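Local coordinates for extracellular solute-binding protein family 5 (Brucella melitensis, PDB 4ONY) that probably binds a peptide or similar solute in the periplasm and delivers it to an ABC transporter for uptake, at residues D16-L27 against E94-K105; I108-F117 against R179-G187. All blocks are in the same frame, centred on the assembly; numbering follows the deposited sequence.

Contact 1: residues D16-L27 against E94-K105; sequences DYALSMHGDVAL and EPFTLYSLLAEK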
# COMPACT_ATOMS: atom_id res chain seq x y z
N ASP A 16 -27.49 -5.24 4.67
CA ASP A 16 -27.82 -3.85 4.39
C ASP A 16 -26.89 -2.84 5.09
O ASP A 16 -27.06 -1.64 4.92
CB ASP A 16 -29.31 -3.56 4.71
CG ASP A 16 -29.60 -3.54 6.21
OD1 ASP A 16 -28.67 -3.75 7.01
OD2 ASP A 16 -30.76 -3.34 6.59
N TYR A 17 -25.95 -3.32 5.87
CA TYR A 17 -25.14 -2.51 6.76
C TYR A 17 -23.65 -2.65 6.41
O TYR A 17 -22.77 -2.10 7.12
CB TYR A 17 -25.34 -2.96 8.21
CG TYR A 17 -24.83 -4.38 8.48
CD1 TYR A 17 -25.62 -5.51 8.21
CD2 TYR A 17 -23.58 -4.59 9.00
CE1 TYR A 17 -25.15 -6.81 8.46
CE2 TYR A 17 -23.10 -5.86 9.24
CZ TYR A 17 -23.87 -6.99 8.97
OH TYR A 17 -23.34 -8.26 9.22
N ALA A 18 -23.34 -3.39 5.36
CA ALA A 18 -21.95 -3.64 5.00
C ALA A 18 -21.84 -3.98 3.54
O ALA A 18 -22.80 -4.45 2.93
CB ALA A 18 -21.39 -4.79 5.82
N LEU A 19 -20.68 -3.75 2.99
CA LEU A 19 -20.38 -4.14 1.62
C LEU A 19 -18.95 -4.70 1.55
O LEU A 19 -17.99 -4.00 1.87
CB LEU A 19 -20.59 -2.94 0.71
CG LEU A 19 -20.28 -3.12 -0.75
CD1 LEU A 19 -21.14 -4.21 -1.34
CD2 LEU A 19 -20.49 -1.78 -1.44
N SER A 20 -18.83 -5.97 1.17
CA SER A 20 -17.54 -6.65 1.12
C SER A 20 -17.24 -7.06 -0.29
O SER A 20 -18.10 -7.59 -1.01
CB SER A 20 -17.54 -7.89 2.01
OG SER A 20 -16.34 -8.60 1.84
N MET A 21 -16.00 -6.84 -0.69
CA MET A 21 -15.58 -7.08 -2.07
C MET A 21 -15.87 -8.53 -2.48
O MET A 21 -16.48 -8.76 -3.53
CB MET A 21 -14.10 -6.75 -2.28
CG MET A 21 -13.55 -7.19 -3.64
SD MET A 21 -14.40 -6.30 -4.98
CE MET A 21 -13.72 -7.15 -6.41
N HIS A 22 -15.49 -9.48 -1.62
CA HIS A 22 -15.70 -10.90 -1.86
C HIS A 22 -16.74 -11.58 -0.96
O HIS A 22 -16.80 -12.81 -0.88
CB HIS A 22 -14.37 -11.64 -1.80
CG HIS A 22 -13.44 -11.25 -2.91
ND1 HIS A 22 -12.26 -10.59 -2.67
CD2 HIS A 22 -13.55 -11.34 -4.26
CE1 HIS A 22 -11.66 -10.32 -3.82
NE2 HIS A 22 -12.42 -10.76 -4.80
N GLY A 23 -17.61 -10.79 -0.32
CA GLY A 23 -18.76 -11.35 0.38
C GLY A 23 -18.48 -11.65 1.83
O GLY A 23 -19.43 -11.84 2.57
N ASP A 24 -17.23 -11.64 2.27
CA ASP A 24 -16.88 -11.95 3.67
C ASP A 24 -17.09 -10.71 4.58
O ASP A 24 -16.42 -9.70 4.43
CB ASP A 24 -15.42 -12.45 3.76
CG ASP A 24 -14.41 -11.47 3.12
OD1 ASP A 24 -14.62 -11.10 1.94
OD2 ASP A 24 -13.42 -11.08 3.80
N VAL A 25 -18.02 -10.81 5.52
CA VAL A 25 -18.35 -9.73 6.45
C VAL A 25 -18.18 -10.25 7.86
O VAL A 25 -18.96 -11.04 8.35
CB VAL A 25 -19.79 -9.25 6.22
CG1 VAL A 25 -20.18 -8.16 7.25
CG2 VAL A 25 -19.92 -8.66 4.81
N ALA A 26 -17.15 -9.76 8.54
CA ALA A 26 -16.81 -10.24 9.85
C ALA A 26 -17.81 -9.82 10.94
O ALA A 26 -18.01 -10.55 11.89
CB ALA A 26 -15.39 -9.78 10.23
N LEU A 27 -18.41 -8.63 10.83
CA LEU A 27 -19.22 -8.11 11.94
C LEU A 27 -20.68 -8.35 11.68
O LEU A 27 -21.13 -8.15 10.58
CB LEU A 27 -18.97 -6.62 12.10
CG LEU A 27 -17.53 -6.16 12.33
CD1 LEU A 27 -17.43 -4.63 12.52
CD2 LEU A 27 -16.93 -6.87 13.54
N GLU A 94 -10.28 -6.17 8.25
CA GLU A 94 -10.71 -7.12 7.22
C GLU A 94 -10.02 -6.80 5.90
O GLU A 94 -9.62 -5.69 5.69
CB GLU A 94 -12.24 -7.06 7.01
CG GLU A 94 -13.02 -7.35 8.28
CD GLU A 94 -14.53 -7.29 8.09
OE1 GLU A 94 -15.02 -8.03 7.17
OE2 GLU A 94 -15.19 -6.53 8.88
N PRO A 95 -9.91 -7.79 4.99
CA PRO A 95 -9.27 -7.50 3.72
C PRO A 95 -9.90 -6.33 2.92
O PRO A 95 -9.18 -5.40 2.52
CB PRO A 95 -9.41 -8.82 2.95
CG PRO A 95 -9.45 -9.88 4.03
CD PRO A 95 -10.26 -9.22 5.13
N PHE A 96 -11.21 -6.37 2.73
CA PHE A 96 -11.90 -5.32 1.98
C PHE A 96 -13.41 -5.36 2.28
O PHE A 96 -14.21 -5.85 1.47
CB PHE A 96 -11.64 -5.50 0.48
CG PHE A 96 -11.91 -4.27 -0.37
CD1 PHE A 96 -12.48 -3.09 0.15
CD2 PHE A 96 -11.56 -4.27 -1.73
CE1 PHE A 96 -12.70 -1.97 -0.69
CE2 PHE A 96 -11.77 -3.16 -2.54
CZ PHE A 96 -12.32 -2.02 -2.02
N THR A 97 -13.76 -4.82 3.44
CA THR A 97 -15.15 -4.67 3.86
C THR A 97 -15.41 -3.23 4.33
O THR A 97 -14.63 -2.66 5.08
CB THR A 97 -15.49 -5.62 4.99
OG1 THR A 97 -15.24 -6.98 4.58
CG2 THR A 97 -17.00 -5.49 5.38
N LEU A 98 -16.53 -2.69 3.87
CA LEU A 98 -17.03 -1.36 4.24
C LEU A 98 -18.27 -1.46 5.12
O LEU A 98 -19.11 -2.34 4.90
CB LEU A 98 -17.41 -0.62 2.97
CG LEU A 98 -16.35 -0.55 1.85
CD1 LEU A 98 -16.91 0.13 0.62
CD2 LEU A 98 -15.14 0.23 2.35
N TYR A 99 -18.39 -0.56 6.09
CA TYR A 99 -19.56 -0.48 6.97
C TYR A 99 -20.20 0.91 6.85
O TYR A 99 -19.62 1.82 6.23
CB TYR A 99 -19.18 -0.80 8.44
CG TYR A 99 -18.77 -2.24 8.62
CD1 TYR A 99 -19.72 -3.21 8.82
CD2 TYR A 99 -17.41 -2.63 8.52
CE1 TYR A 99 -19.37 -4.56 8.92
CE2 TYR A 99 -17.06 -3.94 8.62
CZ TYR A 99 -18.05 -4.93 8.80
OH TYR A 99 -17.74 -6.29 8.89
N SER A 100 -21.39 1.07 7.43
CA SER A 100 -22.18 2.30 7.31
C SER A 100 -21.42 3.56 7.80
O SER A 100 -20.68 3.51 8.78
CB SER A 100 -23.49 2.15 8.07
OG SER A 100 -24.26 1.10 7.48
N LEU A 101 -21.54 4.64 7.05
CA LEU A 101 -21.05 5.97 7.54
C LEU A 101 -22.11 6.98 7.08
O LEU A 101 -23.25 6.92 7.59
CB LEU A 101 -19.65 6.28 7.05
CG LEU A 101 -18.98 7.52 7.63
CD1 LEU A 101 -18.83 7.37 9.14
CD2 LEU A 101 -17.62 7.79 6.95
N LEU A 102 -21.84 7.78 6.04
CA LEU A 102 -22.90 8.70 5.58
C LEU A 102 -24.13 7.93 5.08
O LEU A 102 -25.27 8.38 5.28
CB LEU A 102 -22.39 9.68 4.51
CG LEU A 102 -21.50 10.83 5.00
CD1 LEU A 102 -20.87 11.57 3.84
CD2 LEU A 102 -22.29 11.83 5.83
N ALA A 103 -23.88 6.81 4.40
CA ALA A 103 -24.94 5.90 4.04
C ALA A 103 -25.25 4.97 5.22
O ALA A 103 -24.38 4.24 5.68
CB ALA A 103 -24.54 5.10 2.82
N GLU A 104 -26.47 5.04 5.72
CA GLU A 104 -26.88 4.19 6.83
C GLU A 104 -27.15 2.77 6.33
O GLU A 104 -26.91 1.82 7.05
CB GLU A 104 -28.15 4.74 7.49
CG GLU A 104 -28.54 4.03 8.78
CD GLU A 104 -29.73 4.68 9.49
OE1 GLU A 104 -30.38 5.58 8.93
OE2 GLU A 104 -29.99 4.30 10.63
N LYS A 105 -27.66 2.65 5.11
CA LYS A 105 -28.01 1.39 4.50
C LYS A 105 -27.54 1.33 3.06
O LYS A 105 -27.43 2.33 2.39
CB LYS A 105 -29.52 1.18 4.53
CG LYS A 105 -30.13 1.12 5.92
CD LYS A 105 -29.81 -0.23 6.56
CE LYS A 105 -29.39 -0.17 8.04
NZ LYS A 105 -30.59 -0.10 8.93
O HOH W 1 -22.60 -0.80 9.57
O HOH W 2 -13.69 -8.78 0.67
O HOH W 3 -13.89 -10.41 6.48
O HOH W 4 -12.99 -8.29 3.54

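Contact 2: residues I108-F117 against R179-G187; sequences IDPERKWVEF and REFPMLIAG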
# COMPACT_ATOMS: atom_id res chain seq x y z
N ILE A 108 -27.64 -3.74 -3.05
CA ILE A 108 -26.79 -3.95 -4.21
C ILE A 108 -27.25 -5.15 -5.04
O ILE A 108 -27.71 -6.14 -4.49
CB ILE A 108 -25.31 -4.10 -3.80
CG1 ILE A 108 -24.39 -4.02 -5.03
CG2 ILE A 108 -25.06 -5.39 -3.03
CD1 ILE A 108 -22.92 -3.87 -4.69
N ASP A 109 -27.11 -5.05 -6.35
CA ASP A 109 -27.38 -6.13 -7.30
C ASP A 109 -26.39 -7.27 -7.08
O ASP A 109 -25.19 -7.03 -7.00
CB ASP A 109 -27.20 -5.53 -8.70
CG ASP A 109 -27.53 -6.51 -9.80
OD1 ASP A 109 -28.56 -7.21 -9.71
OD2 ASP A 109 -26.71 -6.65 -10.74
N PRO A 110 -26.86 -8.52 -7.02
CA PRO A 110 -25.89 -9.66 -6.99
C PRO A 110 -24.83 -9.59 -8.08
O PRO A 110 -23.69 -9.88 -7.84
CB PRO A 110 -26.80 -10.90 -7.19
CG PRO A 110 -28.15 -10.47 -6.73
CD PRO A 110 -28.26 -9.00 -7.03
N GLU A 111 -25.23 -9.18 -9.29
CA GLU A 111 -24.29 -9.03 -10.40
C GLU A 111 -23.61 -7.67 -10.42
O GLU A 111 -22.90 -7.37 -11.35
CB GLU A 111 -24.99 -9.34 -11.73
CG GLU A 111 -25.31 -10.83 -11.93
CD GLU A 111 -24.07 -11.73 -11.82
OE1 GLU A 111 -23.10 -11.56 -12.58
OE2 GLU A 111 -24.03 -12.61 -10.94
N ARG A 112 -23.88 -6.82 -9.42
CA ARG A 112 -23.24 -5.51 -9.29
C ARG A 112 -23.43 -4.53 -10.46
O ARG A 112 -22.56 -3.74 -10.76
CB ARG A 112 -21.78 -5.66 -8.92
CG ARG A 112 -21.67 -6.26 -7.52
CD ARG A 112 -20.30 -6.11 -6.89
NE ARG A 112 -20.28 -6.76 -5.61
CZ ARG A 112 -19.19 -7.05 -4.90
NH1 ARG A 112 -17.97 -6.76 -5.34
NH2 ARG A 112 -19.31 -7.68 -3.76
N LYS A 113 -24.62 -4.56 -11.07
CA LYS A 113 -24.98 -3.59 -12.10
C LYS A 113 -25.59 -2.31 -11.52
O LYS A 113 -25.70 -1.30 -12.23
CB LYS A 113 -25.97 -4.24 -13.06
CG LYS A 113 -25.33 -5.11 -14.17
CD LYS A 113 -25.97 -6.50 -14.36
CE LYS A 113 -27.52 -6.55 -14.38
NZ LYS A 113 -28.11 -7.51 -13.38
N TRP A 114 -25.98 -2.34 -10.26
CA TRP A 114 -26.41 -1.11 -9.54
C TRP A 114 -26.12 -1.22 -8.07
O TRP A 114 -25.95 -2.34 -7.56
CB TRP A 114 -27.93 -0.81 -9.74
CG TRP A 114 -28.82 -1.92 -9.30
CD1 TRP A 114 -29.35 -2.90 -10.08
CD2 TRP A 114 -29.28 -2.19 -7.96
NE1 TRP A 114 -30.10 -3.76 -9.33
CE2 TRP A 114 -30.09 -3.35 -8.03
CE3 TRP A 114 -29.09 -1.57 -6.72
CZ2 TRP A 114 -30.68 -3.92 -6.89
CZ3 TRP A 114 -29.71 -2.11 -5.59
CH2 TRP A 114 -30.49 -3.28 -5.69
N VAL A 115 -26.04 -0.06 -7.40
CA VAL A 115 -25.92 -0.00 -5.95
C VAL A 115 -26.77 1.16 -5.47
O VAL A 115 -26.85 2.19 -6.14
CB VAL A 115 -24.45 0.09 -5.46
CG1 VAL A 115 -23.79 1.37 -5.92
CG2 VAL A 115 -24.35 -0.01 -3.93
N GLU A 116 -27.43 1.00 -4.34
CA GLU A 116 -28.30 2.04 -3.81
C GLU A 116 -27.99 2.29 -2.32
O GLU A 116 -27.86 1.36 -1.56
CB GLU A 116 -29.77 1.67 -4.03
CG GLU A 116 -30.77 2.68 -3.45
CD GLU A 116 -32.22 2.44 -3.93
OE1 GLU A 116 -32.47 1.49 -4.68
OE2 GLU A 116 -33.12 3.23 -3.63
N PHE A 117 -27.85 3.56 -1.96
CA PHE A 117 -27.47 3.98 -0.61
C PHE A 117 -28.59 4.78 -0.04
O PHE A 117 -29.21 5.59 -0.77
CB PHE A 117 -26.24 4.88 -0.67
CG PHE A 117 -25.04 4.22 -1.29
CD1 PHE A 117 -24.21 3.39 -0.54
CD2 PHE A 117 -24.72 4.45 -2.62
CE1 PHE A 117 -23.10 2.78 -1.10
CE2 PHE A 117 -23.64 3.82 -3.19
CZ PHE A 117 -22.81 3.00 -2.44
N ARG A 179 -16.73 -5.69 -10.92
CA ARG A 179 -17.25 -6.03 -9.62
C ARG A 179 -16.64 -5.20 -8.50
O ARG A 179 -17.32 -4.97 -7.50
CB ARG A 179 -17.11 -7.52 -9.37
CG ARG A 179 -18.13 -8.32 -10.20
CD ARG A 179 -18.06 -9.81 -9.89
NE ARG A 179 -18.43 -10.04 -8.51
CZ ARG A 179 -19.68 -10.03 -8.03
NH1 ARG A 179 -20.76 -9.88 -8.81
NH2 ARG A 179 -19.84 -10.23 -6.74
N GLU A 180 -15.41 -4.71 -8.68
CA GLU A 180 -14.82 -3.79 -7.70
C GLU A 180 -15.43 -2.37 -7.74
O GLU A 180 -15.45 -1.70 -6.72
CB GLU A 180 -13.31 -3.66 -7.94
CG GLU A 180 -12.56 -2.86 -6.87
CD GLU A 180 -11.32 -2.13 -7.40
OE1 GLU A 180 -11.28 -1.74 -8.58
OE2 GLU A 180 -10.41 -1.90 -6.60
N PHE A 181 -15.97 -1.93 -8.87
CA PHE A 181 -16.38 -0.53 -9.02
C PHE A 181 -17.35 0.00 -7.95
O PHE A 181 -17.17 1.11 -7.45
CB PHE A 181 -16.94 -0.22 -10.41
CG PHE A 181 -17.02 1.26 -10.69
CD1 PHE A 181 -15.88 2.00 -10.73
CD2 PHE A 181 -18.24 1.89 -10.80
CE1 PHE A 181 -15.92 3.36 -10.97
CE2 PHE A 181 -18.31 3.26 -11.02
CZ PHE A 181 -17.13 4.00 -11.12
N PRO A 182 -18.38 -0.77 -7.58
CA PRO A 182 -19.24 -0.24 -6.54
C PRO A 182 -18.52 -0.01 -5.24
O PRO A 182 -18.91 0.90 -4.51
CB PRO A 182 -20.31 -1.33 -6.36
CG PRO A 182 -20.29 -2.08 -7.64
CD PRO A 182 -18.88 -2.03 -8.13
N MET A 183 -17.48 -0.80 -4.94
CA MET A 183 -16.64 -0.52 -3.78
C MET A 183 -16.03 0.89 -3.82
O MET A 183 -15.81 1.51 -2.78
CB MET A 183 -15.48 -1.53 -3.63
CG MET A 183 -15.88 -3.00 -3.70
SD MET A 183 -17.02 -3.53 -2.42
CE MET A 183 -15.99 -3.35 -0.97
N LEU A 184 -15.72 1.39 -5.02
CA LEU A 184 -15.03 2.66 -5.18
C LEU A 184 -16.02 3.82 -5.01
O LEU A 184 -15.68 4.87 -4.47
CB LEU A 184 -14.35 2.73 -6.55
CG LEU A 184 -13.35 1.61 -6.86
CD1 LEU A 184 -12.68 1.81 -8.22
CD2 LEU A 184 -12.28 1.59 -5.78
N ILE A 185 -17.27 3.60 -5.45
CA ILE A 185 -18.34 4.56 -5.23
C ILE A 185 -18.58 4.70 -3.70
O ILE A 185 -18.67 5.83 -3.15
CB ILE A 185 -19.64 4.14 -5.95
CG1 ILE A 185 -19.46 4.10 -7.46
CG2 ILE A 185 -20.79 5.07 -5.59
CD1 ILE A 185 -19.18 5.44 -8.13
N ALA A 186 -18.63 3.55 -3.03
CA ALA A 186 -18.96 3.50 -1.59
C ALA A 186 -17.84 4.03 -0.70
O ALA A 186 -18.11 4.78 0.26
CB ALA A 186 -19.34 2.07 -1.19
N GLY A 187 -16.60 3.70 -1.04
CA GLY A 187 -15.44 4.02 -0.19
C GLY A 187 -14.31 4.85 -0.77
O GLY A 187 -13.37 5.15 -0.06
O HOH W 5 -20.94 -9.48 -11.42

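Contact 1: residues D16-L27 against E94-K105
D16 lies alongside K105, its carboxylate against the lysine's CD (OD2 to CD 3.3 Å), while NZ stays beyond salt-bridge range. The Y17 ring runs beside that of Y99, with Y17 CE2 4.0 Å from Y99 CE1, and a water links Y17 O to S100 N. The next residues pair as antiparallel strands: L19 and L98 exchange both backbone hydrogen bonds, and M21 N extends the ladder to F96 O. Residues 18-20 thus add a short strand to the antiparallel sheet of this family 5 solute-binding protein, along 97-108. A18, S20, T97 and Y99 share one face, L19 and L98 the other. M21 crosses F96 with its CB 3.6 Å from CD2, its sulfur making an oblique Met-aromatic contact. In the loop that follows, D24 OD2 accepts from a water that also bonds F96 N and T97 OG1. A26 N reaches E94 OE1 at 3.1 Å, from above the carboxylate plane, while the other oxygen, OE2, takes the Y99 hydroxyl on its syn lone pair (2.6 Å). That same hydroxyl accepts from L27 N at 3.1 Å. With CG anti to its carbonyl carbon (chi1 -57°), L27 crosses Y99 and lays CD1 over the ring face, 4.1 Å from the centroid.

Contact 2: residues I108-F117 against R179-G187
R112 and R179 cross at about a right angle, yet their guanidinium groups stack nearly flat, centres 4.3 Å apart and planes at 21°. They sit where helix 181-187 packs against the antiparallel sheet, its axis running 9.4 Å from that of strand 114-117 in roughly the same direction. The turn that leads into this strand is a type I beta turn, D109 to R112.

In the stack, R179 NH2 lies over the centre of the R112 guanidinium. Such a pairing of like charges is probably eased by the carbonyl oxygens and water at the edges of the two groups, and E111, which is salt-bridged to R535, lies nearby.

The apolar contacts follow the helix away from the arginines. P182 makes three of these contacts: its CB meets I108 CD1 at 4.0 Å and reaches V115 CG1 more loosely, while its CG rests on the aliphatic part of R112. Farther along, F117 lodges against the next turn of helix, CZ on A186 CB (3.8 Å) and CE2 on I185 CG2.

The hydrogen bonds come from the arginines. Extended from CG to NE, R112 carries NH1 to R179 O at 2.9 Å, approaching from above the carbonyl plane. R179 folds back instead, with a bend at chi3 (64°), and its NH1 points almost straight at P110 O, 3.1 Å away and in both the guanidinium and carbonyl planes. The same NH1 gives a second hydrogen bond to a water, 2.6 Å off, which in turn donates to E111 O.

How the contacts relate
Contact 1 and contact 2 sit side by side, centres 11 Å apart, on one antiparallel sheet in which strands 97-108 and 114-119 are neighbours. R112 ties them together: beyond its stack on R179, NH2 makes a probable hydrogen bond to M21 O of contact 1, 3.0 Å away. M183 is the other bridge, its CE lying 3.5 Å from L19 O and also against M21 N. L98 and L19, on the same face of the sheet, touch A186, so helix 181-187, which is half of contact 2, also packs on the strand pair of contact 1. The ether ligand is held by Q222, Q225, R226, Y256 and Y257, none of which belongs to either contact.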